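PDB 4C0Z: pilus tip adhesin Cpa from Streptococcus pyogenes, which mediates adhesion of streptococcal pili to host cells from the pilus tip, binding covalently to surface targets through reactive internal thioester bonds, one of them in this N-terminal domain. Local coordinates for residues T80-N83 and F84-A88; K90-I93 and E94-Q97; Q99-I102 and L103-L106; N132-W135 and Y136-S140. All blocks are in the same frame, centred on the assembly; numbering follows the deposited sequence.

Interaction 1 of 4, residues T80-N83 and F84-A88; sequences TNEN and FIKLA
With chi1 at -171° Glu82 swings its chain opposite the backbone N and stays extended; Lys86, one turn on, leaves the helix on the side of its own N (chi1 -78°) and is straight to its end. The two chains therefore lie side by side and point the same way, and a salt bridge joins Glu82 OE2 to Lys86 NZ at 3.0 Å. The ammonium reaches OE2 on its anti side, 27° out of the carboxylate plane. Lower down, Lys86 CG rests 3.4 Å from Glu82 O, the same oxygen that accepts from Lys86 N. This i to i+4 ion pair lies on the exposed side of helix 81-87.

At the start of the helix Thr80 is the N-cap: its OG1 accepts from Asn83 N at 3.2 Å, an almost straight bond that satisfies an amide of the first turn. The first i to i+4 backbone bond, Phe84 N to Thr80 O, is weak at 3.4 Å; the next, Ile85 N to Asn81 O, is firm at 2.9 Å. Phe84 CD2 comes within 3.3 Å of Thr80 O.

From there the Phe84 ring enters the buried side, against Leu193 and Ile195 of strand 191-198, Leu207 of strand 205-211 and Leu98 and Ile102 of helix 98-108. Asn81 OD1 accepts from Gln99 N, joining this helix to the start of helix 98-108.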
ATOM      1  N   THR I  80      15.451  16.389   0.470  1.00 64.64           N
ATOM      2  CA  THR I  80      15.079  17.414  -0.518  1.00 66.05           C
ATOM      3  C   THR I  80      13.858  16.971  -1.365  1.00 69.18           C
ATOM      4  O   THR I  80      13.493  15.787  -1.346  1.00 65.70           O
ATOM      5  CB  THR I  80      16.276  17.697  -1.446  1.00 70.37           C
ATOM      6  OG1 THR I  80      16.507  16.573  -2.292  1.00 67.00           O
ATOM      7  CG2 THR I  80      17.557  18.051  -0.689  1.00 69.46           C
ATOM      8  N   ASN I  81      13.275  17.910  -2.153  1.00 67.86           N
ATOM      9  CA  ASN I  81      12.161  17.649  -3.082  1.00 66.37           C
ATOM     10  C   ASN I  81      12.629  16.776  -4.253  1.00 68.76           C
ATOM     11  O   ASN I  81      11.896  15.885  -4.683  1.00 66.29           O
ATOM     12  CB  ASN I  81      11.555  18.956  -3.596  1.00 68.70           C
ATOM     13  CG  ASN I  81      10.738  19.686  -2.554  1.00 94.85           C
ATOM     14  OD1 ASN I  81       9.852  19.115  -1.904  1.00 82.89           O
ATOM     15  ND2 ASN I  81      11.003  20.973  -2.377  1.00 95.62           N
ATOM     16  N   GLU I  82      13.870  17.013  -4.730  1.00 66.91           N
ATOM     17  CA  GLU I  82      14.518  16.257  -5.804  1.00 66.07           C
ATOM     18  C   GLU I  82      14.609  14.763  -5.451  1.00 64.84           C
ATOM     19  O   GLU I  82      14.250  13.932  -6.283  1.00 62.88           O
ATOM     20  CB  GLU I  82      15.911  16.847  -6.105  1.00 70.95           C
ATOM     21  CG  GLU I  82      16.601  16.285  -7.342  1.00 84.46           C
ATOM     22  CD  GLU I  82      17.990  16.832  -7.640  1.00118.61           C
ATOM     23  OE1 GLU I  82      18.289  17.989  -7.259  1.00116.79           O
ATOM     24  OE2 GLU I  82      18.791  16.087  -8.251  1.00120.72           O
ATOM     25  N   ASN I  83      15.038  14.427  -4.219  1.00 59.29           N
ATOM     26  CA  ASN I  83      15.144  13.040  -3.773  1.00 55.94           C
ATOM     27  C   ASN I  83      13.777  12.364  -3.604  1.00 56.74           C
ATOM     28  O   ASN I  83      13.676  11.169  -3.878  1.00 54.34           O
ATOM     29  CB  ASN I  83      16.014  12.908  -2.532  1.00 55.79           C
ATOM     30  CG  ASN I  83      17.485  13.065  -2.835  1.00 77.71           C
ATOM     31  OD1 ASN I  83      17.965  12.741  -3.927  1.00 72.66           O
ATOM     32  ND2 ASN I  83      18.243  13.536  -1.862  1.00 65.15           N
ATOM     33  N   PHE I  84      12.721  13.134  -3.250  1.00 54.35           N
ATOM     34  CA  PHE I  84      11.355  12.598  -3.169  1.00 51.37           C
ATOM     35  C   PHE I  84      10.839  12.283  -4.544  1.00 54.33           C
ATOM     36  O   PHE I  84      10.259  11.222  -4.734  1.00 52.11           O
ATOM     37  CB  PHE I  84      10.379  13.561  -2.482  1.00 53.73           C
ATOM     38  CG  PHE I  84      10.329  13.409  -0.985  1.00 54.26           C
ATOM     39  CD1 PHE I  84       9.908  12.217  -0.405  1.00 53.47           C
ATOM     40  CD2 PHE I  84      10.721  14.452  -0.152  1.00 58.43           C
ATOM     41  CE1 PHE I  84       9.870  12.075   0.980  1.00 54.56           C
ATOM     42  CE2 PHE I  84      10.676  14.311   1.234  1.00 61.10           C
ATOM     43  CZ  PHE I  84      10.263  13.123   1.794  1.00 56.44           C
ATOM     44  N   ILE I  85      11.052  13.187  -5.512  1.00 51.86           N
ATOM     45  CA  ILE I  85      10.599  12.955  -6.883  1.00 51.13           C
ATOM     46  C   ILE I  85      11.293  11.709  -7.475  1.00 54.06           C
ATOM     47  O   ILE I  85      10.648  10.910  -8.158  1.00 53.26           O
ATOM     48  CB  ILE I  85      10.739  14.236  -7.727  1.00 56.81           C
ATOM     49  CG1 ILE I  85       9.676  15.276  -7.284  1.00 58.73           C
ATOM     50  CG2 ILE I  85      10.632  13.941  -9.231  1.00 57.09           C
ATOM     51  CD1 ILE I  85      10.086  16.741  -7.443  1.00 65.67           C
ATOM     52  N   LYS I  86      12.575  11.511  -7.142  1.00 51.45           N
ATOM     53  CA  LYS I  86      13.356  10.365  -7.603  1.00 50.79           C
ATOM     54  C   LYS I  86      12.873   9.032  -7.013  1.00 51.67           C
ATOM     55  O   LYS I  86      12.981   8.010  -7.687  1.00 49.64           O
ATOM     56  CB  LYS I  86      14.847  10.561  -7.268  1.00 55.16           C
ATOM     57  CG  LYS I  86      15.578  11.515  -8.207  1.00 80.51           C
ATOM     58  CD  LYS I  86      17.018  11.746  -7.749  1.00 95.01           C
ATOM     59  CE  LYS I  86      17.729  12.776  -8.588  1.00113.39           C
ATOM     60  NZ  LYS I  86      19.095  13.060  -8.069  1.00125.60           N
ATOM     61  N   LEU I  87      12.402   9.032  -5.752  1.00 47.76           N
ATOM     62  CA  LEU I  87      12.027   7.790  -5.061  1.00 46.46           C
ATOM     63  C   LEU I  87      10.528   7.546  -4.837  1.00 50.84           C
ATOM     64  O   LEU I  87      10.141   6.397  -4.648  1.00 49.17           O
ATOM     65  CB  LEU I  87      12.770   7.712  -3.716  1.00 46.70           C
ATOM     66  CG  LEU I  87      14.293   7.630  -3.815  1.00 52.90           C
ATOM     67  CD1 LEU I  87      14.931   7.802  -2.470  1.00 53.07           C
ATOM     68  CD2 LEU I  87      14.736   6.317  -4.481  1.00 54.46           C
ATOM     69  N   ALA I  88       9.702   8.587  -4.825  1.00 50.45           N
ATOM     70  CA  ALA I  88       8.268   8.441  -4.594  1.00 50.64           C
ATOM     71  C   ALA I  88       7.544   8.152  -5.894  1.00 59.35           C
ATOM     72  O   ALA I  88       7.914   8.691  -6.938  1.00 61.27           O
ATOM     73  CB  ALA I  88       7.692   9.686  -3.928  1.00 52.42           C
TER

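Interaction 2 of 4, residues K90-I93 and E94-Q97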
ATOM      1  N   LYS I  90       3.910   8.522  -6.404  1.00 54.43           N
ATOM      2  CA  LYS I  90       2.910   9.578  -6.655  1.00 54.24           C
ATOM      3  C   LYS I  90       2.989  10.718  -5.615  1.00 55.64           C
ATOM      4  O   LYS I  90       2.020  10.901  -4.869  1.00 53.80           O
ATOM      5  CB  LYS I  90       1.480   8.969  -6.639  1.00 56.38           C
ATOM      6  CG  LYS I  90       1.227   7.856  -7.649  1.00 64.64           C
ATOM      7  CD  LYS I  90       0.063   6.962  -7.233  1.00 66.62           C
ATOM      8  CE  LYS I  90      -0.179   5.896  -8.265  1.00 70.51           C
ATOM      9  NZ  LYS I  90      -0.912   4.745  -7.691  1.00 84.97           N
ATOM     10  N   PRO I  91       4.081  11.519  -5.530  1.00 53.01           N
ATOM     11  CA  PRO I  91       4.103  12.589  -4.514  1.00 54.09           C
ATOM     12  C   PRO I  91       3.124  13.729  -4.812  1.00 59.20           C
ATOM     13  O   PRO I  91       2.900  14.044  -5.975  1.00 58.80           O
ATOM     14  CB  PRO I  91       5.566  13.044  -4.513  1.00 56.94           C
ATOM     15  CG  PRO I  91       6.063  12.745  -5.868  1.00 61.40           C
ATOM     16  CD  PRO I  91       5.338  11.496  -6.312  1.00 54.71           C
ATOM     17  N   ARG I  92       2.512  14.307  -3.760  1.00 57.03           N
ATOM     18  CA  ARG I  92       1.572  15.431  -3.854  1.00 59.58           C
ATOM     19  C   ARG I  92       2.426  16.709  -3.927  1.00 70.84           C
ATOM     20  O   ARG I  92       2.716  17.329  -2.898  1.00 72.97           O
ATOM     21  CB  ARG I  92       0.623  15.428  -2.641  1.00 54.82           C
ATOM     22  CG  ARG I  92      -0.654  16.200  -2.853  1.00 55.13           C
ATOM     23  CD  ARG I  92      -1.545  16.217  -1.615  1.00 58.38           C
ATOM     24  NE  ARG I  92      -2.168  14.917  -1.341  1.00 55.63           N
ATOM     25  CZ  ARG I  92      -3.308  14.484  -1.874  1.00 72.02           C
ATOM     26  NH1 ARG I  92      -3.976  15.242  -2.735  1.00 70.87           N
ATOM     27  NH2 ARG I  92      -3.785  13.293  -1.552  1.00 51.22           N
ATOM     28  N   ILE I  93       2.879  17.056  -5.154  1.00 71.28           N
ATOM     29  CA  ILE I  93       3.787  18.185  -5.420  1.00 75.24           C
ATOM     30  C   ILE I  93       3.098  19.467  -5.960  1.00 84.95           C
ATOM     31  O   ILE I  93       3.801  20.423  -6.285  1.00 88.13           O
ATOM     32  CB  ILE I  93       4.971  17.742  -6.346  1.00 77.91           C
ATOM     33  CG1 ILE I  93       4.480  17.088  -7.660  1.00 77.38           C
ATOM     34  CG2 ILE I  93       5.963  16.832  -5.596  1.00 76.05           C
ATOM     35  CD1 ILE I  93       5.417  17.263  -8.857  1.00 85.13           C
ATOM     36  N   GLU I  94       1.747  19.520  -6.011  1.00 83.14           N
ATOM     37  CA  GLU I  94       0.984  20.682  -6.509  1.00 86.50           C
ATOM     38  C   GLU I  94       1.103  21.919  -5.599  1.00 94.30           C
ATOM     39  O   GLU I  94       1.027  23.055  -6.083  1.00 97.40           O
ATOM     40  CB  GLU I  94      -0.491  20.310  -6.751  1.00 87.45           C
ATOM     41  CG  GLU I  94      -1.170  21.139  -7.828  1.00104.11           C
ATOM     42  CD  GLU I  94      -2.556  20.660  -8.213  1.00132.35           C
ATOM     43  OE1 GLU I  94      -2.654  19.656  -8.955  1.00125.46           O
ATOM     44  OE2 GLU I  94      -3.546  21.294  -7.780  1.00136.40           O
ATOM     45  N   ASP I  95       1.293  21.691  -4.285  1.00 89.76           N
ATOM     46  CA  ASP I  95       1.491  22.732  -3.269  1.00 91.99           C
ATOM     47  C   ASP I  95       2.936  23.245  -3.333  1.00 96.26           C
ATOM     48  O   ASP I  95       3.244  24.270  -2.725  1.00 99.59           O
ATOM     49  CB  ASP I  95       1.176  22.185  -1.862  1.00 92.36           C
ATOM     50  CG  ASP I  95       1.994  20.959  -1.485  1.00101.49           C
ATOM     51  OD1 ASP I  95       3.174  21.130  -1.099  1.00103.81           O
ATOM     52  OD2 ASP I  95       1.456  19.824  -1.590  1.00 99.08           O
ATOM     53  N   GLY I  96       3.804  22.481  -4.009  1.00 89.48           N
ATOM     54  CA  GLY I  96       5.220  22.762  -4.244  1.00 89.87           C
ATOM     55  C   GLY I  96       6.138  22.863  -3.041  1.00 92.88           C
ATOM     56  O   GLY I  96       7.304  23.244  -3.183  1.00 94.27           O
ATOM     57  N   GLN I  97       5.622  22.535  -1.853  1.00 86.63           N
ATOM     58  CA  GLN I  97       6.393  22.519  -0.616  1.00 85.25           C
ATOM     59  C   GLN I  97       6.232  21.152   0.075  1.00 81.16           C
ATOM     60  O   GLN I  97       5.872  21.064   1.252  1.00 80.27           O
ATOM     61  CB  GLN I  97       6.084  23.726   0.288  1.00 90.67           C
ATOM     62  CG  GLN I  97       4.604  24.031   0.531  1.00104.28           C
ATOM     63  CD  GLN I  97       4.395  25.031   1.650  1.00122.39           C
ATOM     64  OE1 GLN I  97       5.308  25.764   2.062  1.00116.60           O
ATOM     65  NE2 GLN I  97       3.176  25.080   2.168  1.00115.73           N
TER
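Two tight turns follow each other here, an inverse gamma turn centred on Arg92 and a type I beta turn from Ile93 to Gly96, the latter closed by Gly96 N bonding to Ile93 O at 3.1 Å.

Asp95 carries the side-chain part. Its CG lies between the backbone N and the carbonyl carbon, the crowded position (chi1 57°), which folds the carboxylate back over its own main chain. OD1 then accepts from Gln97 N at 2.9 Å, on the anti side and 29° out of the carboxylate plane. Asp95 OD2 comes to 3.1 Å from Arg92 O; both are acceptors, so this is a close approach without a bond. Between Asp95 and Gln97, Gly96 has positive phi (62°), a conformation that favours glycine; at the fourth position of the turn it leads into the helix start.

Arg92 passes Asp95 with its CG, 4.4 Å from Asp95 OD2, and then carries its guanidinium off to Tyr136. Arg92 NE is 6.1 Å from Asp95 OD2, and the opposite charges do not pair directly. NE donates instead to Tyr136 O, and the guanidinium makes a cation-pi contact with the Tyr136 ring, tying this loop to the end of helix 123-138. Ile93, exposed on the turn, touches Leu98.

Asp95 OD1 accepting from the backbone N two residues on is an Asx turn. Together with the beta turn it brings the chain to Gln97, the N-cap of helix 98-108, in the connection from helix 81-87 within the thioester domain.

Interaction 3 of 4, residues Q99-I102 and L103-L106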
ATOM      1  N   GLN I  99       8.607  18.672   0.828  1.00 64.81           N
ATOM      2  CA  GLN I  99       9.622  18.598   1.884  1.00 65.13           C
ATOM      3  C   GLN I  99       9.159  19.320   3.173  1.00 70.80           C
ATOM      4  O   GLN I  99       9.184  18.708   4.246  1.00 70.79           O
ATOM      5  CB  GLN I  99      10.945  19.191   1.346  1.00 68.97           C
ATOM      6  CG  GLN I  99      12.026  19.510   2.382  1.00 91.75           C
ATOM      7  CD  GLN I  99      13.333  19.939   1.747  1.00120.16           C
ATOM      8  OE1 GLN I  99      13.377  20.736   0.796  1.00122.02           O
ATOM      9  NE2 GLN I  99      14.438  19.453   2.292  1.00110.60           N
ATOM     10  N   GLN I 100       8.695  20.591   3.043  1.00 67.89           N
ATOM     11  CA  GLN I 100       8.213  21.456   4.137  1.00 69.22           C
ATOM     12  C   GLN I 100       6.981  20.898   4.824  1.00 68.11           C
ATOM     13  O   GLN I 100       6.906  20.917   6.054  1.00 67.60           O
ATOM     14  CB  GLN I 100       7.968  22.901   3.658  1.00 74.05           C
ATOM     15  CG  GLN I 100       9.251  23.643   3.298  1.00 89.55           C
ATOM     16  CD  GLN I 100       9.672  23.523   1.847  1.00 98.83           C
ATOM     17  OE1 GLN I 100       9.242  22.639   1.095  1.00 84.45           O
ATOM     18  NE2 GLN I 100      10.547  24.420   1.421  1.00 93.71           N
ATOM     19  N   ASN I 101       6.042  20.362   4.029  1.00 61.78           N
ATOM     20  CA  ASN I 101       4.824  19.743   4.535  1.00 59.60           C
ATOM     21  C   ASN I 101       5.129  18.501   5.352  1.00 58.96           C
ATOM     22  O   ASN I 101       4.576  18.334   6.440  1.00 58.01           O
ATOM     23  CB  ASN I 101       3.846  19.446   3.402  1.00 59.57           C
ATOM     24  CG  ASN I 101       3.147  20.686   2.915  1.00 81.58           C
ATOM     25  OD1 ASN I 101       2.843  21.610   3.678  1.00 75.63           O
ATOM     26  ND2 ASN I 101       2.892  20.744   1.628  1.00 75.15           N
ATOM     27  N   ILE I 102       6.049  17.660   4.852  1.00 53.89           N
ATOM     28  CA  ILE I 102       6.474  16.437   5.513  1.00 50.71           C
ATOM     29  C   ILE I 102       7.165  16.783   6.835  1.00 55.47           C
ATOM     30  O   ILE I 102       6.797  16.222   7.875  1.00 53.74           O
ATOM     31  CB  ILE I 102       7.298  15.524   4.555  1.00 51.35           C
ATOM     32  CG1 ILE I 102       6.353  14.853   3.519  1.00 50.18           C
ATOM     33  CG2 ILE I 102       8.095  14.459   5.329  1.00 47.35           C
ATOM     34  CD1 ILE I 102       6.980  14.466   2.232  1.00 53.69           C
ATOM     35  N   LEU I 103       8.101  17.749   6.801  1.00 55.90           N
ATOM     36  CA  LEU I 103       8.820  18.243   7.986  1.00 58.57           C
ATOM     37  C   LEU I 103       7.856  18.752   9.052  1.00 64.07           C
ATOM     38  O   LEU I 103       8.043  18.439  10.234  1.00 63.53           O
ATOM     39  CB  LEU I 103       9.817  19.341   7.624  1.00 62.41           C
ATOM     40  CG  LEU I 103      11.312  18.983   7.642  1.00 67.42           C
ATOM     41  CD1 LEU I 103      12.154  20.225   7.509  1.00 70.24           C
ATOM     42  CD2 LEU I 103      11.717  18.246   8.910  1.00 70.84           C
ATOM     43  N   ARG I 104       6.815  19.521   8.632  1.00 62.04           N
ATOM     44  CA  ARG I 104       5.784  20.038   9.544  1.00 64.51           C
ATOM     45  C   ARG I 104       5.017  18.907  10.235  1.00 66.36           C
ATOM     46  O   ARG I 104       4.730  19.012  11.429  1.00 67.36           O
ATOM     47  CB  ARG I 104       4.807  20.977   8.830  1.00 66.37           C
ATOM     48  CG  ARG I 104       5.202  22.425   8.937  1.00 80.77           C
ATOM     49  CD  ARG I 104       4.128  23.374   8.435  1.00 96.64           C
ATOM     50  NE  ARG I 104       3.935  23.275   6.987  1.00102.62           N
ATOM     51  CZ  ARG I 104       4.619  23.974   6.084  1.00118.77           C
ATOM     52  NH1 ARG I 104       5.564  24.824   6.467  1.00112.28           N
ATOM     53  NH2 ARG I 104       4.369  23.821   4.793  1.00102.91           N
ATOM     54  N   ILE I 105       4.714  17.820   9.493  1.00 59.98           N
ATOM     55  CA  ILE I 105       4.007  16.653  10.018  1.00 57.90           C
ATOM     56  C   ILE I 105       4.871  15.955  11.055  1.00 63.76           C
ATOM     57  O   ILE I 105       4.364  15.617  12.119  1.00 65.26           O
ATOM     58  CB  ILE I 105       3.539  15.682   8.898  1.00 56.60           C
ATOM     59  CG1 ILE I 105       2.403  16.311   8.071  1.00 57.50           C
ATOM     60  CG2 ILE I 105       3.107  14.314   9.472  1.00 54.77           C
ATOM     61  CD1 ILE I 105       2.170  15.614   6.754  1.00 60.27           C
ATOM     62  N   LEU I 106       6.159  15.739  10.749  1.00 58.45           N
ATOM     63  CA  LEU I 106       7.068  15.063  11.661  1.00 56.99           C
ATOM     64  C   LEU I 106       7.293  15.869  12.938  1.00 65.12           C
ATOM     65  O   LEU I 106       7.284  15.291  14.022  1.00 65.39           O
ATOM     66  CB  LEU I 106       8.386  14.690  10.955  1.00 55.18           C
ATOM     67  CG  LEU I 106       8.274  13.686   9.792  1.00 55.69           C
ATOM     68  CD1 LEU I 106       9.627  13.360   9.199  1.00 54.56           C
ATOM     69  CD2 LEU I 106       7.617  12.396  10.230  1.00 54.37           C
TER
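Within helix 98-108 of the thioester domain, a helix lying against the barrel strands, residues 99-106 form two successive alpha-helical turns, and the main side-chain link is an i to i+3 pair, Asn101 with Arg104. Arg104 NH2 donates to Asn101 OD1 at 2.9 Å in a nearly straight bond. The oxygen sits at the edge of the guanidinium, in its plane, whereas the donor stands 47° above the carbonyl plane of the amide; the two flat groups are turned 73° apart.

A bend at chi3 (-68°) folds the arginine back along the helix. One face of its guanidinium thus lies over Gln100 O, 3.8 Å below the centre of the group, and Arg104 NH2 is 3.9 Å from Gln100 CB. Gln100 O itself accepts from Arg104 N at 2.9 Å.

On the buried side Ile102 CG2 meets Leu106 CD1 at 4.3 Å, one turn on. Both side chains lean on Leu193 and Leu207 of the barrel, and Ile105 CG1 lies 3.4 Å from Asn101 O.

Ile102, Leu103 and Leu106 face the strands, Ile105 faces helix 123-138, and Asn101 and Arg104 pair on the remaining side. Arg104 has Asn101 at an edge and a carbonyl over a face, which limits its rotation; its charge is probably offset in part by a long, weak ion pair with Glu181.

Interaction 4 of 4, residues N132-W135 and Y136-S140; sequences NAIW and YYTDS
Thr138 lays its methyl group against Ile134, CG2 to CG2 at 3.8 Å, the two side chains meeting one helical turn apart. A chi1 of 64° tucks the Thr138 hydroxyl, OG1, back over the preceding turn, 3.2 Å from Ile134 O and 2.9 Å from Asp139 OD1; its single proton could go to either. Ile134 O is a shared acceptor: Thr138 N reaches it nearly straight (173°) at 2.9 Å, and Tyr137 N comes from well above the carbonyl plane at 3.0 Å.

Trp135 presents its indole edge to the same hydroxyl, CD1 lying 4.0 Å from Thr138 OG1. Asp139 OD1 is also near, 3.9 Å from Trp135 CD1, with the carboxylate plane nearly perpendicular (83°) to the ring. This is the C-terminal end of helix 123-138, where Asp139 leaves helical geometry while its N still bonds to Trp135 O. The buried Asp139 carboxylate accepts from two backbone amides, Asn57 N at OD1 and Leu58 N at OD2, and so joins the helix end to the chain just after Cys55 of the Cys55-Gln204 thioester. Trp135 packs on Cys55 and Leu58 and touches the bound spermidine, forming part of its pocket.

Away from that site, Tyr137 packs on Asn101 and Ile105 of helix 98-108. Its neighbour in sequence, Tyr136, turns its ring edge over one face of Tyr137, with Tyr136 CD2 3.6 Å above the Tyr137 ring plane and offset toward the rim.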
ATOM      1  N   ASN I 132      -0.424   8.205   8.300  1.00 35.50           N
ATOM      2  CA  ASN I 132      -1.509   8.549   7.386  1.00 36.95           C
ATOM      3  C   ASN I 132      -1.367   9.953   6.824  1.00 44.31           C
ATOM      4  O   ASN I 132      -1.614  10.143   5.642  1.00 45.04           O
ATOM      5  CB  ASN I 132      -2.869   8.303   8.024  1.00 40.03           C
ATOM      6  CG  ASN I 132      -3.315   6.879   7.772  1.00 59.65           C
ATOM      7  OD1 ASN I 132      -4.039   6.621   6.827  1.00 53.87           O
ATOM      8  ND2 ASN I 132      -2.789   5.899   8.511  1.00 51.48           N
ATOM      9  N   ALA I 133      -0.886  10.912   7.637  1.00 43.60           N
ATOM     10  CA  ALA I 133      -0.616  12.279   7.191  1.00 44.92           C
ATOM     11  C   ALA I 133       0.594  12.286   6.220  1.00 45.11           C
ATOM     12  O   ALA I 133       0.553  12.964   5.192  1.00 43.23           O
ATOM     13  CB  ALA I 133      -0.363  13.182   8.386  1.00 48.67           C
ATOM     14  N   ILE I 134       1.630  11.485   6.513  1.00 41.33           N
ATOM     15  CA  ILE I 134       2.799  11.313   5.636  1.00 40.73           C
ATOM     16  C   ILE I 134       2.379  10.753   4.250  1.00 41.89           C
ATOM     17  O   ILE I 134       2.734  11.345   3.222  1.00 42.43           O
ATOM     18  CB  ILE I 134       3.903  10.439   6.320  1.00 41.98           C
ATOM     19  CG1 ILE I 134       4.600  11.210   7.513  1.00 44.41           C
ATOM     20  CG2 ILE I 134       4.928   9.897   5.303  1.00 39.11           C
ATOM     21  CD1 ILE I 134       5.428  12.459   7.134  1.00 54.09           C
ATOM     22  N   TRP I 135       1.590   9.659   4.238  1.00 36.18           N
ATOM     23  CA  TRP I 135       1.094   9.014   3.010  1.00 34.90           C
ATOM     24  C   TRP I 135       0.275   9.951   2.150  1.00 37.63           C
ATOM     25  O   TRP I 135       0.326   9.830   0.928  1.00 36.32           O
ATOM     26  CB  TRP I 135       0.272   7.758   3.315  1.00 32.42           C
ATOM     27  CG  TRP I 135       1.078   6.576   3.738  1.00 32.19           C
ATOM     28  CD1 TRP I 135       2.333   6.247   3.325  1.00 33.96           C
ATOM     29  CD2 TRP I 135       0.621   5.481   4.541  1.00 31.25           C
ATOM     30  NE1 TRP I 135       2.709   5.054   3.874  1.00 31.76           N
ATOM     31  CE2 TRP I 135       1.680   4.559   4.628  1.00 32.40           C
ATOM     32  CE3 TRP I 135      -0.574   5.206   5.221  1.00 33.04           C
ATOM     33  CZ2 TRP I 135       1.587   3.387   5.368  1.00 31.17           C
ATOM     34  CZ3 TRP I 135      -0.661   4.052   5.964  1.00 33.50           C
ATOM     35  CH2 TRP I 135       0.398   3.142   6.013  1.00 32.75           C
ATOM     36  N   TYR I 136      -0.476  10.883   2.783  1.00 34.51           N
ATOM     37  CA  TYR I 136      -1.266  11.883   2.081  1.00 36.30           C
ATOM     38  C   TYR I 136      -0.338  12.688   1.137  1.00 43.26           C
ATOM     39  O   TYR I 136      -0.714  12.975   0.004  1.00 41.96           O
ATOM     40  CB  TYR I 136      -1.968  12.815   3.103  1.00 39.72           C
ATOM     41  CG  TYR I 136      -2.756  13.943   2.476  1.00 43.40           C
ATOM     42  CD1 TYR I 136      -4.031  13.728   1.963  1.00 45.80           C
ATOM     43  CD2 TYR I 136      -2.235  15.228   2.411  1.00 46.57           C
ATOM     44  CE1 TYR I 136      -4.764  14.768   1.391  1.00 50.76           C
ATOM     45  CE2 TYR I 136      -2.956  16.275   1.837  1.00 49.92           C
ATOM     46  CZ  TYR I 136      -4.217  16.039   1.323  1.00 57.19           C
ATOM     47  OH  TYR I 136      -4.926  17.056   0.742  1.00 61.45           O
ATOM     48  N   TYR I 137       0.884  13.015   1.598  1.00 42.26           N
ATOM     49  CA  TYR I 137       1.834  13.786   0.794  1.00 43.54           C
ATOM     50  C   TYR I 137       2.744  12.929  -0.074  1.00 46.10           C
ATOM     51  O   TYR I 137       2.945  13.263  -1.238  1.00 47.43           O
ATOM     52  CB  TYR I 137       2.654  14.745   1.672  1.00 46.61           C
ATOM     53  CG  TYR I 137       1.837  15.928   2.143  1.00 51.77           C
ATOM     54  CD1 TYR I 137       1.557  16.993   1.289  1.00 55.48           C
ATOM     55  CD2 TYR I 137       1.288  15.956   3.422  1.00 53.95           C
ATOM     56  CE1 TYR I 137       0.761  18.061   1.703  1.00 58.28           C
ATOM     57  CE2 TYR I 137       0.515  17.033   3.859  1.00 57.99           C
ATOM     58  CZ  TYR I 137       0.253  18.082   2.996  1.00 64.83           C
ATOM     59  OH  TYR I 137      -0.529  19.116   3.438  1.00 68.78           O
ATOM     60  N   THR I 138       3.301  11.855   0.473  1.00 39.42           N
ATOM     61  CA  THR I 138       4.258  11.019  -0.259  1.00 37.13           C
ATOM     62  C   THR I 138       3.643  10.152  -1.358  1.00 39.56           C
ATOM     63  O   THR I 138       4.316   9.842  -2.343  1.00 37.57           O
ATOM     64  CB  THR I 138       5.017  10.119   0.707  1.00 37.13           C
ATOM     65  OG1 THR I 138       4.103   9.212   1.319  1.00 35.00           O
ATOM     66  CG2 THR I 138       5.815  10.896   1.734  1.00 37.44           C
ATOM     67  N   ASP I 139       2.391   9.725  -1.166  1.00 36.08           N
ATOM     68  CA  ASP I 139       1.718   8.805  -2.079  1.00 34.21           C
ATOM     69  C   ASP I 139       0.379   9.313  -2.587  1.00 40.79           C
ATOM     70  O   ASP I 139      -0.346   8.555  -3.226  1.00 40.71           O
ATOM     71  CB  ASP I 139       1.540   7.462  -1.362  1.00 32.62           C
ATOM     72  CG  ASP I 139       2.825   6.684  -1.266  1.00 34.28           C
ATOM     73  OD1 ASP I 139       3.579   6.897  -0.284  1.00 38.78           O
ATOM     74  OD2 ASP I 139       3.127   5.924  -2.214  1.00 33.78           O
ATOM     75  N   SER I 140       0.058  10.586  -2.321  1.00 40.72           N
ATOM     76  CA  SER I 140      -1.216  11.226  -2.686  1.00 42.74           C
ATOM     77  C   SER I 140      -2.411  10.352  -2.246  1.00 45.94           C
ATOM     78  O   SER I 140      -3.360  10.159  -3.017  1.00 45.11           O
ATOM     79  CB  SER I 140      -1.267  11.575  -4.178  1.00 45.73           C
ATOM     80  OG  SER I 140      -0.185  12.408  -4.557  1.00 52.46           O
TER

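How the interactions relate
Interactions 1 to 3 follow the chain from helix 81-87 through the loop into helix 98-108, and interaction 4 closes helix 123-138 beside them. Interaction 4 is the buried one and the only one with a residue of the spermidine pocket; interaction 2 is a surface contact, and interactions 1 and 3 are partly buried. Ile105 CG2 meets Ile134 CD1 at 3.8 Å between interactions 3 and 4. Interaction 2 instead reaches interaction 4 by hydrogen bonds, Arg92 N to Tyr137 O at 2.8 Å and Ser140 OG with Lys90 O. An ion pair marks the exposed side of helix 81-87, turn bonds the loop; interaction 3 adds an arginine-amide bond, and interaction 4 mixes apolar packing with a carboxylate satisfied by backbone amides.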